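Local structure of AT5g51070/K3K7_27 (Arabidopsis thaliana, 5GKM) at residues A[13-17]-A[41-47]; A[21-26]-A[90-95]; A[35-39]-A[127-132]; A[65-70]-A[137-142]; A[106-110]-A[122-126]. The protein is a Clp-family chaperone that probably binds and hydrolyses ATP and serves the Clp protease, represented here by its all-helical N-terminal Clp R domain. All coordinates share one frame; numbering follows the deposited sequence.

Interaction 1: A[13-17]-A[41-47]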
# COMPACT_ATOMS: atom_id res chain seq x y z
N ARG A 13 4.59 -3.46 11.92
CA ARG A 13 3.94 -3.99 10.77
C ARG A 13 3.84 -2.94 9.68
O ARG A 13 3.97 -3.27 8.56
CB ARG A 13 2.53 -4.50 11.02
CG ARG A 13 2.43 -5.63 12.02
CD ARG A 13 1.01 -6.18 12.13
NE ARG A 13 0.51 -6.48 10.82
CZ ARG A 13 -0.72 -6.23 10.44
NH1 ARG A 13 -1.59 -5.73 11.28
NH2 ARG A 13 -1.05 -6.46 9.18
N ALA A 14 3.49 -1.73 10.06
CA ALA A 14 3.32 -0.73 9.03
C ALA A 14 4.64 -0.42 8.32
O ALA A 14 4.68 -0.21 7.16
CB ALA A 14 2.74 0.53 9.62
N ILE A 15 5.68 -0.34 9.12
CA ILE A 15 7.00 -0.06 8.60
C ILE A 15 7.44 -1.19 7.68
O ILE A 15 8.00 -0.93 6.69
CB ILE A 15 8.03 0.14 9.73
CG1 ILE A 15 7.68 1.34 10.59
CG2 ILE A 15 9.44 0.22 9.19
CD1 ILE A 15 7.97 2.59 9.90
N ARG A 16 7.14 -2.41 8.05
CA ARG A 16 7.51 -3.53 7.23
C ARG A 16 6.79 -3.48 5.88
O ARG A 16 7.37 -3.70 4.88
CB ARG A 16 7.27 -4.83 7.97
CG ARG A 16 7.68 -6.09 7.26
CD ARG A 16 7.31 -7.28 8.13
NE ARG A 16 7.96 -7.24 9.41
CZ ARG A 16 7.31 -7.29 10.55
NH1 ARG A 16 5.98 -7.34 10.56
NH2 ARG A 16 7.99 -7.27 11.66
N ALA A 17 5.52 -3.15 5.91
CA ALA A 17 4.79 -3.04 4.67
C ALA A 17 5.37 -1.96 3.76
O ALA A 17 5.38 -2.08 2.58
CB ALA A 17 3.31 -2.72 4.95
N GLY A 41 3.08 -4.14 -1.03
CA GLY A 41 3.71 -4.24 0.25
C GLY A 41 2.78 -4.62 1.38
O GLY A 41 3.12 -5.35 2.23
N LEU A 42 1.59 -4.06 1.35
CA LEU A 42 0.59 -4.41 2.33
C LEU A 42 0.14 -5.84 2.23
O LEU A 42 -0.04 -6.47 3.20
CB LEU A 42 -0.64 -3.51 2.22
CG LEU A 42 -0.43 -2.03 2.60
CD1 LEU A 42 -1.58 -1.20 2.07
CD2 LEU A 42 -0.25 -1.79 4.07
N ILE A 43 -0.05 -6.29 1.01
CA ILE A 43 -0.38 -7.69 0.78
C ILE A 43 0.74 -8.63 1.23
O ILE A 43 0.48 -9.58 1.88
CB ILE A 43 -0.76 -7.96 -0.70
CG1 ILE A 43 -2.05 -7.20 -1.05
CG2 ILE A 43 -0.95 -9.44 -0.97
CD1 ILE A 43 -2.33 -7.10 -2.50
N ALA A 44 1.95 -8.26 0.91
CA ALA A 44 3.06 -9.08 1.32
C ALA A 44 3.21 -9.19 2.84
O ALA A 44 3.66 -10.16 3.36
CB ALA A 44 4.35 -8.59 0.69
N GLU A 45 2.94 -8.10 3.53
CA GLU A 45 3.09 -8.06 4.96
C GLU A 45 2.02 -8.85 5.73
O GLU A 45 2.30 -9.38 6.76
CB GLU A 45 3.22 -6.62 5.43
CG GLU A 45 3.58 -6.42 6.89
CD GLU A 45 2.42 -6.67 7.83
OE1 GLU A 45 1.29 -6.47 7.45
OE2 GLU A 45 2.73 -7.02 8.94
N ASP A 46 0.80 -8.84 5.22
CA ASP A 46 -0.31 -9.33 6.02
C ASP A 46 -0.20 -10.86 6.20
O ASP A 46 -0.12 -11.54 5.27
CB ASP A 46 -1.61 -8.89 5.32
CG ASP A 46 -2.86 -9.17 6.12
OD1 ASP A 46 -2.81 -9.81 7.13
OD2 ASP A 46 -3.84 -8.66 5.71
N ARG A 47 -0.19 -11.30 7.44
CA ARG A 47 -0.02 -12.70 7.79
C ARG A 47 -1.36 -13.37 8.04
O ARG A 47 -1.39 -14.44 8.51
CB ARG A 47 0.90 -12.87 9.02
CG ARG A 47 2.34 -12.40 8.81
CD ARG A 47 3.24 -12.56 10.01
NE ARG A 47 4.46 -11.78 9.95
CZ ARG A 47 5.42 -11.83 10.85
NH1 ARG A 47 5.33 -12.60 11.90
NH2 ARG A 47 6.46 -11.06 10.74
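Glu45 puts its carboxylate between Arg13 and Arg16, and the three make the salt-bridge network that joins helix 12-27 to the C-terminal end of helix 35-45 in this all-helical Clp R domain. The local axes come within 8.8 Å and run at 125° to each other.

The polar half of the contact is a network of charges. Arg13 holds Glu45 side-on with two nitrogens, one to each oxygen: NE reaches Glu45 OE2 at 3.0 Å, and NH2 of Arg13 reaches Glu45 OE1 at 2.9 Å on the syn lone pair. The two planes are turned 35° apart. Glu45 can meet Arg13 because CG stands opposite its own backbone N and the chain then bends at chi2 (-76°). Arg16 adds a long salt bridge from NH1 to Glu45 OE2, while its NH2 pairs with Glu12; Arg13 has a second acid at NH1, Glu121. Arg47 brings NH2 over one face of the Arg16 guanidinium, a like-charge approach that the surrounding carboxylates probably ease. OD1 of Asp46, just past the helix end, takes the N-H of Asp48 while OD2 pairs with Arg156.

Next to the charges the packing is apolar and close. Ala17 sets CB 3.8 Å from Leu42 CD2 and also rests against the CB of Glu45. The backbones come nearest at Ala17 and Gly41, whose CA atoms lie 4.7 Å apart. Gly41 CA makes a CA-H...O contact with Ala17 O, 3.6 Å from carbon to oxygen.

Interaction 2: A[21-26]-A[90-95]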
# COMPACT_ATOMS: atom_id res chain seq x y z
N SER A 21 7.06 -2.40 0.27
CA SER A 21 6.61 -1.67 -1.01
C SER A 21 7.76 -1.18 -2.02
O SER A 21 7.68 -1.29 -3.16
CB SER A 21 5.68 -0.49 -0.67
OG SER A 21 6.37 0.65 -0.14
N GLN A 22 8.83 -0.86 -1.30
CA GLN A 22 10.09 -0.52 -1.93
C GLN A 22 10.70 -1.72 -2.64
O GLN A 22 11.06 -1.63 -3.75
CB GLN A 22 11.06 0.08 -0.95
CG GLN A 22 10.62 1.41 -0.37
CD GLN A 22 11.52 1.88 0.75
OE1 GLN A 22 11.73 1.21 1.69
NE2 GLN A 22 12.05 3.03 0.60
N LYS A 23 10.71 -2.84 -1.95
CA LYS A 23 11.18 -4.05 -2.58
C LYS A 23 10.33 -4.47 -3.75
O LYS A 23 10.84 -4.89 -4.73
CB LYS A 23 11.19 -5.21 -1.62
CG LYS A 23 12.02 -4.97 -0.41
CD LYS A 23 13.49 -4.87 -0.70
CE LYS A 23 14.05 -5.97 -1.61
NZ LYS A 23 13.75 -7.34 -1.18
N GLU A 24 9.03 -4.38 -3.61
CA GLU A 24 8.15 -4.76 -4.68
C GLU A 24 8.30 -3.90 -5.92
O GLU A 24 8.25 -4.37 -7.00
CB GLU A 24 6.69 -4.79 -4.25
CG GLU A 24 6.41 -5.84 -3.19
CD GLU A 24 6.50 -7.27 -3.68
OE1 GLU A 24 6.07 -7.59 -4.74
OE2 GLU A 24 7.01 -8.08 -2.95
N ALA A 25 8.45 -2.61 -5.69
CA ALA A 25 8.65 -1.68 -6.76
C ALA A 25 9.96 -1.98 -7.47
O ALA A 25 10.00 -2.00 -8.65
CB ALA A 25 8.62 -0.23 -6.26
N LYS A 26 10.98 -2.24 -6.69
CA LYS A 26 12.28 -2.53 -7.29
C LYS A 26 12.20 -3.77 -8.14
O LYS A 26 12.71 -3.82 -9.22
CB LYS A 26 13.32 -2.74 -6.20
CG LYS A 26 14.74 -2.84 -6.71
CD LYS A 26 15.22 -1.55 -7.32
CE LYS A 26 16.58 -1.67 -8.02
NZ LYS A 26 16.83 -0.58 -8.99
N SER A 90 17.88 -0.50 -1.66
CA SER A 90 16.50 -0.59 -1.96
C SER A 90 15.61 0.23 -0.97
O SER A 90 14.65 0.82 -1.39
CB SER A 90 16.08 -2.05 -2.27
OG SER A 90 16.79 -2.56 -3.39
N THR A 91 15.96 0.32 0.29
CA THR A 91 15.19 1.13 1.21
C THR A 91 15.39 2.66 1.12
O THR A 91 14.80 3.40 1.85
CB THR A 91 15.37 0.70 2.65
OG1 THR A 91 16.74 0.79 2.99
CG2 THR A 91 14.90 -0.68 2.79
N ASP A 92 16.27 3.09 0.24
CA ASP A 92 16.32 4.49 -0.14
C ASP A 92 15.40 4.85 -1.30
O ASP A 92 15.34 5.98 -1.68
CB ASP A 92 17.75 4.91 -0.43
CG ASP A 92 18.61 4.87 0.80
OD1 ASP A 92 18.08 4.82 1.88
OD2 ASP A 92 19.77 4.86 0.69
N MET A 93 14.73 3.86 -1.85
CA MET A 93 13.72 4.27 -2.95
C MET A 93 12.48 5.24 -2.42
O MET A 93 12.14 5.19 -1.34
CB MET A 93 12.97 3.05 -3.42
CG MET A 93 12.19 3.33 -4.70
SD MET A 93 11.22 1.92 -5.24
CE MET A 93 12.60 0.91 -5.68
N PRO A 94 12.46 6.35 -3.16
CA PRO A 94 11.53 7.39 -2.81
C PRO A 94 10.11 6.97 -3.11
O PRO A 94 9.86 6.08 -3.82
CB PRO A 94 11.92 8.55 -3.73
CG PRO A 94 12.49 7.90 -4.92
CD PRO A 94 13.23 6.73 -4.37
N PHE A 95 9.21 7.72 -2.48
CA PHE A 95 7.78 7.52 -2.60
C PHE A 95 7.16 8.59 -3.47
O PHE A 95 7.52 9.70 -3.40
CB PHE A 95 7.13 7.55 -1.23
CG PHE A 95 7.70 6.52 -0.30
CD1 PHE A 95 7.34 5.25 -0.43
CD2 PHE A 95 8.60 6.84 0.65
CE1 PHE A 95 7.86 4.30 0.36
CE2 PHE A 95 9.12 5.89 1.47
CZ PHE A 95 8.76 4.61 1.31
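Gln22 reaches out from helix 12-27 and lays its amide against the turn at 90-93, with the Phe95 ring crossing it. CG lies beside the backbone N and the chain runs on extended, so the amide clears the helix and arrives where two carbonyls of the loop converge. NE2 serves both. Its bond to Met93 O, 2.9 Å long, has the oxygen in the amide plane, although the donor stands 23° away from the carbonyl plane; the bond from Gln22 NE2 to Thr91 O, at 3.0 Å, is bent and weak. OE1 of the same amide faces the CA of Thr91.

Phe95 crosses Gln22 at about a right angle, yet ring and amide planes are only 19° apart, and Phe95 CZ comes within 3.7 Å of Gln22 NE2.

Met93 runs along the other flank of Gln22. It is modelled in two conformers, so its packing is less certain; in one of them, bent at chi3 (-69°), SD lies 3.5 Å from Ala25 CB and CE comes against the backbone, near Gln22 O and Lys26 N. Ser90 closes the end of the contact, with CB near Lys23 CD and OG near Lys26 CG, so the aliphatic parts of both lysines do the touching.

The loop before helix 97-112 is thus held to helix 12-27 by one neutral amide that bonds Met93 O and, more weakly, Thr91 O, with carbon packing around it. The link needs no charged partner: a single side-chain nitrogen spends both its N-H bonds on loop carbonyls.

Interaction 3: A[35-39]-A[127-132]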
# COMPACT_ATOMS: atom_id res chain seq x y z
N THR A 35 1.31 3.87 -5.76
CA THR A 35 0.35 3.29 -4.85
C THR A 35 0.06 1.83 -5.08
O THR A 35 -0.29 1.16 -4.19
CB THR A 35 -0.93 4.12 -4.69
OG1 THR A 35 -1.51 4.38 -5.96
CG2 THR A 35 -0.59 5.38 -4.02
N GLN A 36 0.17 1.39 -6.32
CA GLN A 36 0.02 -0.03 -6.57
C GLN A 36 1.15 -0.86 -5.90
O GLN A 36 0.97 -1.97 -5.57
CB GLN A 36 -0.10 -0.36 -8.07
CG GLN A 36 1.16 -0.16 -8.89
CD GLN A 36 1.34 1.24 -9.41
OE1 GLN A 36 0.78 2.17 -8.92
NE2 GLN A 36 2.14 1.35 -10.44
N HIS A 37 2.32 -0.27 -5.79
CA HIS A 37 3.40 -0.89 -5.09
C HIS A 37 3.19 -0.97 -3.60
O HIS A 37 3.56 -1.89 -2.97
CB HIS A 37 4.74 -0.26 -5.45
CG HIS A 37 4.91 -0.05 -6.91
ND1 HIS A 37 5.17 1.15 -7.46
CD2 HIS A 37 4.83 -0.95 -7.96
CE1 HIS A 37 5.24 1.01 -8.78
NE2 HIS A 37 5.05 -0.28 -9.08
N LEU A 38 2.61 0.09 -3.08
CA LEU A 38 2.22 0.09 -1.68
C LEU A 38 1.19 -1.03 -1.41
O LEU A 38 1.23 -1.66 -0.43
CB LEU A 38 1.66 1.45 -1.30
CG LEU A 38 1.23 1.55 0.15
CD1 LEU A 38 2.37 1.25 1.13
CD2 LEU A 38 0.63 2.91 0.42
N LEU A 39 0.31 -1.21 -2.36
CA LEU A 39 -0.67 -2.26 -2.22
C LEU A 39 0.04 -3.60 -2.14
O LEU A 39 -0.28 -4.39 -1.33
CB LEU A 39 -1.67 -2.25 -3.38
CG LEU A 39 -2.66 -3.40 -3.42
CD1 LEU A 39 -3.56 -3.42 -2.19
CD2 LEU A 39 -3.49 -3.28 -4.68
N LEU A 127 -5.20 4.15 1.34
CA LEU A 127 -4.93 3.74 0.02
C LEU A 127 -6.20 3.65 -0.78
O LEU A 127 -6.24 3.97 -1.93
CB LEU A 127 -4.20 2.41 0.05
CG LEU A 127 -3.81 1.70 -1.23
CD1 LEU A 127 -2.90 2.61 -2.02
CD2 LEU A 127 -3.11 0.38 -0.96
N PHE A 128 -7.24 3.21 -0.11
CA PHE A 128 -8.48 2.92 -0.77
C PHE A 128 -9.43 4.11 -0.77
O PHE A 128 -10.55 3.95 -1.14
CB PHE A 128 -9.18 1.71 -0.13
CG PHE A 128 -8.37 0.45 -0.18
CD1 PHE A 128 -7.49 0.25 -1.20
CD2 PHE A 128 -8.48 -0.54 0.79
CE1 PHE A 128 -6.73 -0.87 -1.27
CE2 PHE A 128 -7.70 -1.68 0.74
CZ PHE A 128 -6.82 -1.82 -0.28
N THR A 129 -8.98 5.24 -0.25
CA THR A 129 -9.77 6.46 -0.28
C THR A 129 -9.14 7.67 -0.92
O THR A 129 -9.84 8.52 -1.35
CB THR A 129 -10.28 6.86 1.09
OG1 THR A 129 -9.21 7.03 1.98
CG2 THR A 129 -11.22 5.82 1.67
N VAL A 130 -7.83 7.77 -0.93
CA VAL A 130 -7.18 8.97 -1.44
C VAL A 130 -6.14 8.81 -2.55
O VAL A 130 -5.42 9.74 -2.83
CB VAL A 130 -6.56 9.83 -0.32
CG1 VAL A 130 -7.60 10.15 0.72
CG2 VAL A 130 -5.34 9.18 0.27
N ASP A 131 -6.06 7.63 -3.15
CA ASP A 131 -5.05 7.41 -4.17
C ASP A 131 -5.46 7.84 -5.59
O ASP A 131 -6.47 8.44 -5.75
CB ASP A 131 -4.41 6.01 -4.13
CG ASP A 131 -4.98 5.05 -5.16
OD1 ASP A 131 -6.13 5.23 -5.45
OD2 ASP A 131 -4.30 4.13 -5.61
N ASP A 132 -4.62 7.55 -6.57
CA ASP A 132 -4.76 8.04 -7.97
C ASP A 132 -5.56 7.12 -8.86
O ASP A 132 -5.68 7.35 -10.03
CB ASP A 132 -3.42 8.37 -8.64
CG ASP A 132 -2.53 7.17 -8.83
OD1 ASP A 132 -2.93 6.11 -8.43
OD2 ASP A 132 -1.43 7.33 -9.38
O HOH W 1 0.11 6.11 -7.38
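Leu127 and Thr35 meet in the tight half of this buried contact, where the start of helix 35-45 faces the end of helix 120-130. The leucine sends CG opposite its backbone N (chi1 178°), and its two methyls then part: CD1 presses on Thr35 CB at 3.6 Å, while CD2 lies 3.8 Å from Leu39 CA, against the helix backbone itself. Leu38 CD2 comes up more loosely, 4.3 Å from Leu127 CD1. Leu39 in turn touches Phe128 with CD1 at the ring edge, near CZ. All of these carbons are inside the domain, with Phe128 continuing onto helix 146-158.

On the polar side the two aspartates are partly exposed, though Thr35 is buried. Thr35 gives its hydroxyl hydrogen to Asp131 OD2, 2.8 Å away and approached from the anti side, 25° out of the carboxylate plane. That oxygen also accepts from Ala135 N, and OD1 of Asp131 from Gly133 N, so the carboxylate joins the first turn of one helix to the main chain entering helix 134-142. Asp132 stays farther off and works through water: the water accepts from Thr35 N at 3.0 Å and donates to Asp132 OD2 at 2.8 Å, serving an N-H that has no carbonyl of its own at the start of a helix. The other oxygen of Asp132 is bonded to Ser134.

A leucine lying between two helices, with acids beside it tying a helix start to the turn leading into the next helix, joins three helices near the centre of the compact all-alpha Clp N-terminal domain.

Interaction 4: A[65-70]-A[137-142]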
# COMPACT_ATOMS: atom_id res chain seq x y z
N ALA A 65 -0.97 -9.16 -11.55
CA ALA A 65 -1.86 -8.15 -11.96
C ALA A 65 -1.12 -6.87 -12.20
O ALA A 65 -1.37 -6.20 -13.14
CB ALA A 65 -2.94 -7.94 -10.92
N VAL A 66 -0.24 -6.53 -11.27
CA VAL A 66 0.43 -5.26 -11.38
C VAL A 66 1.34 -5.17 -12.62
O VAL A 66 1.40 -4.17 -13.29
CB VAL A 66 1.21 -4.95 -10.09
CG1 VAL A 66 2.14 -3.76 -10.28
CG2 VAL A 66 0.22 -4.59 -8.99
N TRP A 67 2.06 -6.23 -12.83
CA TRP A 67 2.92 -6.28 -13.95
C TRP A 67 2.12 -6.14 -15.22
O TRP A 67 2.41 -5.29 -16.08
CB TRP A 67 3.70 -7.59 -13.96
CG TRP A 67 4.54 -7.71 -15.21
CD1 TRP A 67 4.31 -8.49 -16.31
CD2 TRP A 67 5.77 -6.99 -15.53
NE1 TRP A 67 5.26 -8.32 -17.24
CE2 TRP A 67 6.16 -7.43 -16.85
CE3 TRP A 67 6.56 -6.08 -14.87
CZ2 TRP A 67 7.29 -6.94 -17.48
CZ3 TRP A 67 7.69 -5.60 -15.52
CH2 TRP A 67 8.04 -6.02 -16.80
N SER A 68 1.02 -6.87 -15.28
CA SER A 68 0.22 -6.83 -16.46
C SER A 68 -0.34 -5.44 -16.75
O SER A 68 -0.28 -4.95 -17.86
CB SER A 68 -0.88 -7.85 -16.33
OG SER A 68 -1.67 -7.77 -17.46
N ILE A 69 -0.87 -4.82 -15.73
CA ILE A 69 -1.52 -3.53 -15.94
C ILE A 69 -0.61 -2.41 -16.41
O ILE A 69 -0.95 -1.71 -17.31
CB ILE A 69 -2.31 -3.11 -14.66
CG1 ILE A 69 -3.41 -4.10 -14.40
CG2 ILE A 69 -2.96 -1.75 -14.81
CD1 ILE A 69 -3.95 -4.02 -13.02
N TRP A 70 0.54 -2.31 -15.77
CA TRP A 70 1.49 -1.26 -16.03
C TRP A 70 2.60 -1.59 -17.00
O TRP A 70 3.21 -0.68 -17.51
CB TRP A 70 2.11 -0.76 -14.72
CG TRP A 70 1.17 0.16 -14.00
CD1 TRP A 70 1.03 1.52 -14.20
CD2 TRP A 70 0.12 -0.18 -13.05
NE1 TRP A 70 0.03 2.04 -13.44
CE2 TRP A 70 -0.56 1.08 -12.74
CE3 TRP A 70 -0.27 -1.31 -12.42
CZ2 TRP A 70 -1.62 1.13 -11.87
CZ3 TRP A 70 -1.33 -1.24 -11.55
CH2 TRP A 70 -2.01 -0.05 -11.30
N ARG A 137 -7.36 -0.28 -9.81
CA ARG A 137 -7.17 -1.05 -11.02
C ARG A 137 -6.71 -2.46 -10.73
O ARG A 137 -7.13 -3.37 -11.37
CB ARG A 137 -6.17 -0.37 -11.92
CG ARG A 137 -6.58 1.02 -12.35
CD ARG A 137 -5.48 1.72 -13.10
NE ARG A 137 -5.34 1.22 -14.43
CZ ARG A 137 -4.40 1.61 -15.27
NH1 ARG A 137 -3.52 2.51 -14.90
NH2 ARG A 137 -4.33 1.11 -16.49
N VAL A 138 -5.80 -2.60 -9.79
CA VAL A 138 -5.36 -3.90 -9.40
C VAL A 138 -6.48 -4.74 -8.77
O VAL A 138 -6.64 -5.86 -9.08
CB VAL A 138 -4.23 -3.78 -8.37
CG1 VAL A 138 -3.74 -5.13 -7.91
CG2 VAL A 138 -3.10 -2.97 -8.92
N LEU A 139 -7.24 -4.12 -7.87
CA LEU A 139 -8.31 -4.84 -7.23
C LEU A 139 -9.36 -5.29 -8.26
O LEU A 139 -9.87 -6.35 -8.17
CB LEU A 139 -8.90 -4.06 -6.06
CG LEU A 139 -7.93 -3.81 -4.92
CD1 LEU A 139 -8.57 -2.93 -3.87
CD2 LEU A 139 -7.51 -5.09 -4.23
N LYS A 140 -9.61 -4.44 -9.22
CA LYS A 140 -10.56 -4.78 -10.24
C LYS A 140 -10.07 -5.98 -11.03
O LYS A 140 -10.82 -6.85 -11.34
CB LYS A 140 -10.84 -3.61 -11.17
CG LYS A 140 -11.82 -3.94 -12.29
CD LYS A 140 -12.14 -2.73 -13.13
CE LYS A 140 -13.40 -2.96 -13.96
NZ LYS A 140 -13.30 -2.35 -15.31
N ARG A 141 -8.80 -6.00 -11.34
CA ARG A 141 -8.24 -7.11 -12.05
C ARG A 141 -8.32 -8.38 -11.22
O ARG A 141 -8.49 -9.43 -11.74
CB ARG A 141 -6.82 -6.79 -12.51
CG ARG A 141 -6.11 -7.92 -13.20
CD ARG A 141 -6.65 -8.06 -14.62
NE ARG A 141 -6.37 -6.95 -15.51
CZ ARG A 141 -5.35 -6.89 -16.33
NH1 ARG A 141 -4.48 -7.86 -16.35
NH2 ARG A 141 -5.16 -5.86 -17.11
N LEU A 142 -8.18 -8.26 -9.92
CA LEU A 142 -8.30 -9.40 -9.03
C LEU A 142 -9.75 -9.77 -8.69
O LEU A 142 -9.95 -10.72 -8.04
CB LEU A 142 -7.50 -9.20 -7.74
CG LEU A 142 -6.02 -8.93 -7.92
CD1 LEU A 142 -5.32 -8.49 -6.66
CD2 LEU A 142 -5.35 -10.16 -8.46
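Arg137 bends over Ile69 and reaches Trp70 obliquely as helix 134-142 crosses helix 59-71, their local axes 9.6 Å apart at 114°. The bend is at chi3 (76°), which lays one guanidinium face over Ile69 CG2, with NH2 at 3.6 Å from that methyl; NH1 is the atom nearest the indole. The indole NE1 is bonded to Asp76, which also makes a weak, long ion pair with Arg137.

Val138 follows as the knob. CG2 touches the edge of the Trp70 ring at CZ3, 3.6 Å away, and Val66 CG2 at 3.7 Å, while CG1 turns to Ala65 CB. Ile69 fills in behind, its CD1 3.9 Å from Val138 CA.

One turn on, Arg141 doubles back through chi2 and chi3. Its CG packs on Ala65 CB, one guanidinium face covers Ile69 CG1, and NH1 gives a fairly straight hydrogen bond, in the guanidinium plane, to Ser68 OG at 3.0 Å. Leu142 ends the segment with CD2 against Ala65 CB.

The two arginines thus roof Ile69, above Val138 seated among Ala65, Val66, Ile69 and Trp70: a knobs-into-holes fit between crossing helices of the Clp R domain.

Interaction 5: A[106-110]-A[122-126]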
# COMPACT_ATOMS: atom_id res chain seq x y z
N ALA A 106 -3.32 8.20 6.20
CA ALA A 106 -3.29 7.19 7.21
C ALA A 106 -3.09 7.81 8.57
O ALA A 106 -3.69 7.44 9.52
CB ALA A 106 -2.14 6.22 6.95
N VAL A 107 -2.22 8.78 8.60
CA VAL A 107 -1.96 9.50 9.85
C VAL A 107 -3.21 10.24 10.33
O VAL A 107 -3.53 10.24 11.47
CB VAL A 107 -0.84 10.54 9.69
CG1 VAL A 107 -0.66 11.34 10.97
CG2 VAL A 107 0.47 9.86 9.39
N GLU A 108 -3.87 10.87 9.39
CA GLU A 108 -5.09 11.59 9.73
C GLU A 108 -6.22 10.73 10.27
O GLU A 108 -6.85 11.04 11.22
CB GLU A 108 -5.56 12.44 8.55
CG GLU A 108 -4.59 13.60 8.28
CD GLU A 108 -4.80 14.29 6.96
OE1 GLU A 108 -5.83 14.11 6.36
OE2 GLU A 108 -3.94 15.04 6.52
N TYR A 109 -6.45 9.63 9.60
CA TYR A 109 -7.46 8.71 10.01
C TYR A 109 -7.14 8.19 11.40
O TYR A 109 -7.99 8.04 12.22
CB TYR A 109 -7.54 7.54 9.03
CG TYR A 109 -8.21 7.83 7.71
CD1 TYR A 109 -9.38 8.54 7.64
CD2 TYR A 109 -7.70 7.37 6.54
CE1 TYR A 109 -9.98 8.80 6.45
CE2 TYR A 109 -8.30 7.63 5.33
CZ TYR A 109 -9.46 8.33 5.28
OH TYR A 109 -10.06 8.58 4.10
N SER A 110 -5.87 7.89 11.63
CA SER A 110 -5.50 7.38 12.91
C SER A 110 -5.78 8.38 14.01
O SER A 110 -6.21 8.04 15.06
CB SER A 110 -4.00 7.01 12.90
OG SER A 110 -3.59 6.79 14.18
N HIS A 122 -4.65 1.42 8.78
CA HIS A 122 -4.82 2.82 8.50
C HIS A 122 -4.30 3.18 7.14
O HIS A 122 -4.84 3.99 6.48
CB HIS A 122 -4.08 3.68 9.50
CG HIS A 122 -4.59 3.57 10.92
ND1 HIS A 122 -3.87 3.06 11.91
CD2 HIS A 122 -5.78 3.92 11.46
CE1 HIS A 122 -4.57 3.11 13.03
NE2 HIS A 122 -5.74 3.62 12.74
N ILE A 123 -3.16 2.60 6.78
CA ILE A 123 -2.60 2.80 5.45
C ILE A 123 -3.53 2.27 4.37
O ILE A 123 -3.69 2.86 3.38
CB ILE A 123 -1.18 2.20 5.27
CG1 ILE A 123 -0.24 2.80 6.32
CG2 ILE A 123 -0.71 2.38 3.83
CD1 ILE A 123 1.12 2.14 6.42
N ALA A 124 -4.12 1.12 4.63
CA ALA A 124 -5.07 0.59 3.66
C ALA A 124 -6.29 1.50 3.48
O ALA A 124 -6.72 1.69 2.41
CB ALA A 124 -5.52 -0.81 4.05
N VAL A 125 -6.79 2.04 4.57
CA VAL A 125 -7.94 2.91 4.46
C VAL A 125 -7.55 4.11 3.62
O VAL A 125 -8.28 4.53 2.82
CB VAL A 125 -8.50 3.37 5.82
CG1 VAL A 125 -9.68 4.32 5.62
CG2 VAL A 125 -8.96 2.15 6.59
N GLY A 126 -6.35 4.60 3.84
CA GLY A 126 -5.87 5.70 3.04
C GLY A 126 -5.74 5.33 1.58
O GLY A 126 -6.12 6.05 0.75
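Ala106 and Ile123 sit where helix 97-112 and helix 120-130 come nearest, their CA atoms 4.8 Å apart. The local axes approach to 8.3 Å at 115°, close for a helix pair, and small residues line the crossing: Ala106 on one side, Gly126 on the other. Ala106 CB drops against the second backbone, 3.5 Å from His122 O, and touches Ile123 CG1 as well. Ile123 otherwise turns away, toward Leu38 and Leu42 of helix 35-45.

Two flat groups pack beside this crossing, each carrying a CH-pi contact. The first is the His122 ring, flat against Ser110, whose CB stands 3.8 Å from the ring centroid, only 7° off the normal. The serine can present its methylene because OG lies opposite the backbone N (chi1 167°) and is engaged by Tyr117 O. His122 takes a hydrogen bond at ND1 from Ala119 N, so the proton is probably on NE2; that nitrogen is buried by the contact and has no partner in the model. Dry surroundings of this kind would be expected to keep the ring neutral.

The second is Tyr109, which swings its ring toward helix 120-130. Val125 CG1 rests over one face, 4.0 Å from the centroid and displaced toward CE2, while Gly126 CA comes in at the edge, 3.9 Å from Tyr109 CE2. The phenol oxygen is hydrogen-bonded to Thr129, which ties the ring tip one turn farther along the same helix.

Close approach at Ala106 and Ile123, with Gly126 at the tyrosine edge, makes this a close-packed crossing of two consecutive helices in the all-alpha Clp N-terminal domain.

How the interactions relate
Interactions 3 and 5 are the buried ones and share helix 120-130, joined by packing of Leu38 on Ile123 and by a probable hydrogen bond between Thr129 and Tyr109. Interactions 1, 2 and 4 are only partly buried. Helix 12-27 serves interactions 1 and 2, helix 35-45 serves 1 and 3, and Leu42 links interaction 1 to both Leu127 and Ile123. Chemistry follows place: a charged network in interaction 1, a neutral amide on loop carbonyls in 2, apolar carbon with a polar fringe in 3, arginines over aliphatic side chains in 4, CH-pi contacts in 5. Interactions 4 and 5 lie about 23 Å apart between centres, on opposite sides of the chain's middle.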